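PDB 2OG5: L-asparagine oxygenase from Streptomyces coelicolor, which catalyses the iron(II)- and 2-oxoglutarate-dependent 3-hydroxylation of L-asparagine to (2S,3S)-3-hydroxyasparagine, a building block of the calcium-dependent lipopeptide antibiotic. Local coordinates for residues Val132-Phe146 / Asn182-Leu195. Sequence-based numbering, arbitrary orientation.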
loop_
_atom_site.group_PDB
_atom_site.type_symbol
_atom_site.label_atom_id
_atom_site.label_comp_id
_atom_site.label_asym_id
_atom_site.label_seq_id
_atom_site.Cartn_x
_atom_site.Cartn_y
_atom_site.Cartn_z
ATOM N N VAL A 132 -8.815 8.086 -9.154
ATOM C CA VAL A 132 -8.217 8.636 -7.940
ATOM C C VAL A 132 -6.833 8.025 -7.644
ATOM O O VAL A 132 -5.862 8.741 -7.376
ATOM C CB VAL A 132 -9.154 8.442 -6.737
ATOM C CG1 VAL A 132 -8.447 8.774 -5.433
ATOM C CG2 VAL A 132 -10.415 9.291 -6.917
ATOM N N LEU A 133 -6.744 6.699 -7.689
ATOM C CA LEU A 133 -5.494 6.035 -7.354
ATOM C C LEU A 133 -4.386 6.345 -8.349
ATOM O O LEU A 133 -3.256 6.604 -7.942
ATOM C CB LEU A 133 -5.694 4.523 -7.243
ATOM C CG LEU A 133 -6.358 4.065 -5.943
ATOM C CD1 LEU A 133 -6.896 2.643 -6.114
ATOM C CD2 LEU A 133 -5.392 4.129 -4.748
ATOM N N LEU A 134 -4.677 6.296 -9.648
ATOM C CA LEU A 134 -3.600 6.457 -10.619
ATOM C C LEU A 134 -3.162 7.925 -10.718
ATOM O O LEU A 134 -1.980 8.215 -10.943
ATOM C CB LEU A 134 -3.963 5.845 -11.978
ATOM C CG LEU A 134 -4.100 4.309 -11.964
ATOM C CD1 LEU A 134 -4.350 3.740 -13.362
ATOM C CD2 LEU A 134 -2.887 3.629 -11.348
ATOM N N MET A 135 -4.085 8.864 -10.521
ATOM C CA MET A 135 -3.696 10.286 -10.452
ATOM C C MET A 135 -2.742 10.500 -9.279
ATOM O O MET A 135 -1.666 11.081 -9.443
ATOM C CB MET A 135 -4.915 11.208 -10.322
ATOM C CG MET A 135 -5.720 11.335 -11.596
ATOM S SD MET A 135 -7.040 12.577 -11.522
ATOM C CE MET A 135 -8.168 11.830 -10.336
ATOM N N THR A 136 -3.097 9.993 -8.105
ATOM C CA THR A 136 -2.255 10.182 -6.922
ATOM C C THR A 136 -0.898 9.501 -7.093
ATOM O O THR A 136 0.130 10.048 -6.694
ATOM C CB THR A 136 -2.930 9.673 -5.645
ATOM O OG1 THR A 136 -4.240 10.253 -5.545
ATOM C CG2 THR A 136 -2.110 10.043 -4.410
ATOM N N ALA A 137 -0.883 8.313 -7.691
ATOM C CA ALA A 137 0.375 7.615 -7.942
ATOM C C ALA A 137 1.306 8.452 -8.805
ATOM O O ALA A 137 2.507 8.528 -8.552
ATOM C CB ALA A 137 0.113 6.263 -8.616
ATOM N N CYS A 138 0.743 9.089 -9.831
ATOM C CA CYS A 138 1.537 9.943 -10.709
ATOM C C CYS A 138 2.020 11.231 -10.036
ATOM O O CYS A 138 2.993 11.844 -10.490
ATOM C CB CYS A 138 0.751 10.273 -11.983
ATOM S SG CYS A 138 0.539 8.900 -13.099
ATOM N N GLY A 139 1.326 11.677 -8.990
ATOM C CA GLY A 139 1.778 12.791 -8.176
ATOM C C GLY A 139 2.933 12.461 -7.253
ATOM O O GLY A 139 3.826 13.296 -7.036
ATOM N N LEU A 140 2.930 11.255 -6.686
ATOM C CA LEU A 140 3.980 10.830 -5.756
ATOM C C LEU A 140 5.195 10.216 -6.451
ATOM O O LEU A 140 6.274 10.122 -5.870
ATOM C CB LEU A 140 3.421 9.830 -4.744
ATOM C CG LEU A 140 2.595 10.432 -3.619
ATOM C CD1 LEU A 140 1.896 9.328 -2.828
ATOM C CD2 LEU A 140 3.472 11.283 -2.705
ATOM N N GLY A 141 5.008 9.757 -7.684
ATOM C CA GLY A 141 6.056 9.058 -8.419
ATOM C C GLY A 141 5.402 8.514 -9.670
ATOM O O GLY A 141 4.977 9.292 -10.517
ATOM N N ASP A 142 5.334 7.191 -9.789
ATOM C CA ASP A 142 4.556 6.526 -10.839
ATOM C C ASP A 142 3.941 5.273 -10.268
ATOM O O ASP A 142 4.469 4.688 -9.328
ATOM C CB ASP A 142 5.458 6.143 -12.009
ATOM C CG ASP A 142 5.939 7.356 -12.776
ATOM O OD1 ASP A 142 5.126 7.939 -13.529
ATOM O OD2 ASP A 142 7.109 7.754 -12.612
ATOM N N PRO A 143 2.808 4.839 -10.832
ATOM C CA PRO A 143 2.272 3.569 -10.386
ATOM C C PRO A 143 3.120 2.423 -10.907
ATOM O O PRO A 143 3.822 2.571 -11.898
ATOM C CB PRO A 143 0.885 3.536 -11.016
ATOM C CG PRO A 143 1.047 4.335 -12.274
ATOM C CD PRO A 143 2.013 5.439 -11.919
ATOM N N GLY A 144 3.029 1.285 -10.235
ATOM C CA GLY A 144 3.706 0.080 -10.671
ATOM C C GLY A 144 3.033 -1.156 -10.118
ATOM O O GLY A 144 2.293 -1.100 -9.137
ATOM N N ALA A 145 3.291 -2.284 -10.761
ATOM C CA ALA A 145 2.798 -3.572 -10.278
ATOM C C ALA A 145 3.730 -4.674 -10.731
ATOM O O ALA A 145 4.639 -4.434 -11.512
ATOM C CB ALA A 145 1.383 -3.833 -10.737
ATOM N N PHE A 146 3.508 -5.875 -10.201
ATOM C CA PHE A 146 4.413 -7.001 -10.407
ATOM C C PHE A 146 3.658 -8.094 -11.129
ATOM O O PHE A 146 2.581 -8.476 -10.703
ATOM C CB PHE A 146 4.931 -7.507 -9.055
ATOM C CG PHE A 146 5.620 -6.436 -8.268
ATOM C CD1 PHE A 146 6.980 -6.244 -8.384
ATOM C CD2 PHE A 146 4.885 -5.565 -7.466
ATOM C CE1 PHE A 146 7.619 -5.224 -7.687
ATOM C CE2 PHE A 146 5.518 -4.540 -6.766
ATOM C CZ PHE A 146 6.880 -4.371 -6.882
ATOM N N ASN A 182 5.894 -6.650 -0.240
ATOM C CA ASN A 182 6.849 -7.297 -1.131
ATOM C C ASN A 182 8.276 -7.092 -0.638
ATOM O O ASN A 182 9.169 -6.729 -1.403
ATOM C CB ASN A 182 6.680 -6.814 -2.590
ATOM C CG ASN A 182 5.298 -7.142 -3.166
ATOM O OD1 ASN A 182 4.842 -6.519 -4.141
ATOM N ND2 ASN A 182 4.621 -8.112 -2.562
ATOM N N ALA A 183 8.481 -7.363 0.655
ATOM C CA ALA A 183 9.756 -7.121 1.328
ATOM C C ALA A 183 10.938 -7.783 0.619
ATOM O O ALA A 183 12.042 -7.238 0.607
ATOM C CB ALA A 183 9.689 -7.589 2.799
ATOM N N PHE A 184 10.707 -8.949 0.022
ATOM C CA PHE A 184 11.757 -9.681 -0.692
ATOM C C PHE A 184 12.311 -8.947 -1.909
ATOM O O PHE A 184 13.411 -9.258 -2.358
ATOM C CB PHE A 184 11.214 -11.036 -1.165
ATOM C CG PHE A 184 10.301 -10.943 -2.370
ATOM C CD1 PHE A 184 10.790 -11.189 -3.647
ATOM C CD2 PHE A 184 8.958 -10.611 -2.230
ATOM C CE1 PHE A 184 9.942 -11.094 -4.761
ATOM C CE2 PHE A 184 8.117 -10.523 -3.341
ATOM C CZ PHE A 184 8.614 -10.766 -4.597
ATOM N N HIS A 185 11.537 -8.026 -2.477
ATOM C CA HIS A 185 11.833 -7.510 -3.820
ATOM C C HIS A 185 12.685 -6.242 -3.783
ATOM O O HIS A 185 12.406 -5.316 -3.017
ATOM C CB HIS A 185 10.514 -7.253 -4.543
ATOM C CG HIS A 185 10.628 -7.201 -6.034
ATOM N ND1 HIS A 185 11.321 -6.211 -6.696
ATOM C CD2 HIS A 185 10.086 -7.989 -6.994
ATOM C CE1 HIS A 185 11.228 -6.407 -8.000
ATOM N NE2 HIS A 185 10.478 -7.475 -8.209
ATOM N N GLU A 186 13.720 -6.218 -4.621
ATOM C CA GLU A 186 14.616 -5.064 -4.756
ATOM C C GLU A 186 13.875 -3.773 -5.088
ATOM O O GLU A 186 14.274 -2.694 -4.653
ATOM C CB GLU A 186 15.659 -5.351 -5.848
ATOM C CG GLU A 186 16.617 -4.203 -6.152
ATOM C CD GLU A 186 17.579 -4.492 -7.301
ATOM O OE1 GLU A 186 17.501 -5.583 -7.925
ATOM O OE2 GLU A 186 18.402 -3.593 -7.588
ATOM N N HIS A 187 12.811 -3.888 -5.877
ATOM C CA HIS A 187 12.011 -2.740 -6.300
ATOM C C HIS A 187 10.620 -2.802 -5.712
ATOM O O HIS A 187 9.638 -2.450 -6.361
ATOM C CB HIS A 187 11.958 -2.674 -7.826
ATOM C CG HIS A 187 13.297 -2.463 -8.444
ATOM N ND1 HIS A 187 14.051 -1.343 -8.194
ATOM C CD2 HIS A 187 14.018 -3.224 -9.301
ATOM C CE1 HIS A 187 15.190 -1.425 -8.857
ATOM N NE2 HIS A 187 15.197 -2.559 -9.536
ATOM N N ARG A 188 10.548 -3.222 -4.456
ATOM C CA ARG A 188 9.288 -3.229 -3.729
ATOM C C ARG A 188 8.670 -1.827 -3.700
ATOM O O ARG A 188 9.365 -0.827 -3.860
ATOM C CB ARG A 188 9.509 -3.757 -2.321
ATOM C CG ARG A 188 10.411 -2.908 -1.454
ATOM C CD ARG A 188 10.789 -3.680 -0.200
ATOM N NE ARG A 188 11.866 -3.038 0.544
ATOM C CZ ARG A 188 13.162 -3.142 0.255
ATOM N NH1 ARG A 188 13.587 -3.864 -0.773
ATOM N NH2 ARG A 188 14.056 -2.517 1.009
ATOM N N PRO A 189 7.341 -1.749 -3.516
ATOM C CA PRO A 189 6.713 -0.437 -3.528
ATOM C C PRO A 189 7.369 0.538 -2.564
ATOM O O PRO A 189 7.755 0.153 -1.457
ATOM C CB PRO A 189 5.278 -0.754 -3.090
ATOM C CG PRO A 189 5.067 -2.141 -3.561
ATOM C CD PRO A 189 6.363 -2.830 -3.325
ATOM N N ASP A 190 7.460 1.800 -2.965
ATOM C CA ASP A 190 7.894 2.869 -2.066
ATOM C C ASP A 190 6.731 3.375 -1.230
ATOM O O ASP A 190 6.893 3.603 -0.029
ATOM C CB ASP A 190 8.561 3.964 -2.875
ATOM C CG ASP A 190 9.799 3.448 -3.588
ATOM O OD1 ASP A 190 10.751 3.029 -2.900
ATOM O OD2 ASP A 190 9.804 3.392 -4.839
ATOM N N PHE A 191 5.560 3.525 -1.850
ATOM C CA PHE A 191 4.307 3.774 -1.122
ATOM C C PHE A 191 3.275 2.729 -1.493
ATOM O O PHE A 191 3.233 2.275 -2.645
ATOM C CB PHE A 191 3.729 5.167 -1.402
ATOM C CG PHE A 191 4.663 6.288 -1.077
ATOM C CD1 PHE A 191 4.818 6.736 0.230
ATOM C CD2 PHE A 191 5.373 6.921 -2.078
ATOM C CE1 PHE A 191 5.689 7.760 0.524
ATOM C CE2 PHE A 191 6.241 7.963 -1.783
ATOM C CZ PHE A 191 6.406 8.368 -0.475
ATOM N N VAL A 192 2.422 2.383 -0.527
ATOM C CA VAL A 192 1.241 1.564 -0.769
ATOM C C VAL A 192 0.018 2.419 -0.466
ATOM O O VAL A 192 -0.086 2.985 0.628
ATOM C CB VAL A 192 1.218 0.327 0.138
ATOM C CG1 VAL A 192 -0.058 -0.504 -0.096
ATOM C CG2 VAL A 192 2.468 -0.526 -0.104
ATOM N N MET A 193 -0.864 2.550 -1.456
ATOM C CA MET A 193 -2.081 3.352 -1.335
ATOM C C MET A 193 -3.292 2.450 -1.278
ATOM O O MET A 193 -3.428 1.547 -2.106
ATOM C CB MET A 193 -2.213 4.299 -2.527
ATOM C CG MET A 193 -1.019 5.214 -2.673
ATOM S SD MET A 193 -1.300 6.556 -3.844
ATOM C CE MET A 193 -1.520 5.617 -5.332
ATOM N N LEU A 194 -4.166 2.707 -0.301
ATOM C CA LEU A 194 -5.387 1.948 -0.111
ATOM C C LEU A 194 -6.576 2.904 -0.102
ATOM O O LEU A 194 -6.704 3.724 0.820
ATOM C CB LEU A 194 -5.324 1.218 1.222
ATOM C CG LEU A 194 -4.255 0.134 1.342
ATOM C CD1 LEU A 194 -4.103 -0.304 2.800
ATOM C CD2 LEU A 194 -4.622 -1.034 0.446
ATOM N N LEU A 195 -7.412 2.817 -1.134
ATOM C CA LEU A 195 -8.621 3.640 -1.239
ATOM C C LEU A 195 -9.820 2.807 -0.809
ATOM O O LEU A 195 -10.068 1.736 -1.364
ATOM C CB LEU A 195 -8.820 4.129 -2.676
ATOM C CG LEU A 195 -10.076 4.943 -2.993
ATOM C CD1 LEU A 195 -10.076 6.283 -2.238
ATOM C CD2 LEU A 195 -10.205 5.139 -4.498
#
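Phe146 sends the edge of its ring onto the face of His185 in a T-shaped stack: CE1 of Phe146 stands 3.6 Å above the imidazole plane, over its centre, with the two planes at 61°. The imidazole is itself fixed in rotation, since His187 N donates to His185 ND1 (2.9 Å) almost exactly in the ring plane. The same phenyl edge points CZ at the carbonyl His187 O, 3.4 Å away and in the plane of the Phe146 ring, while Pro189 CD packs 3.9 Å from CZ. Phe146 thus packs against the segment that makes two type I turns in succession, Asn182 to His185 and His185 to Arg188, the first of which begins at Asn182, a residue that binds L-asparagine. At the other end, helix 132-140 runs nearly antiparallel to strand 191-195 (154°, axes 9.7 Å apart), packing against the jelly-roll sheet. Met193, bent at chi3 (-64°), turns its methyl onto the helix, where CE meets Leu133 O at 3.3 Å and Ala137 CB; SD lies against Thr136 CG2. Leu133 CD2 bridges Met193 CB and Leu195 CB. Apolar and aromatic packing therefore carries the contact, and His187 O, buried without a hydrogen-bond partner, is left with the weakly polar edge of Phe146.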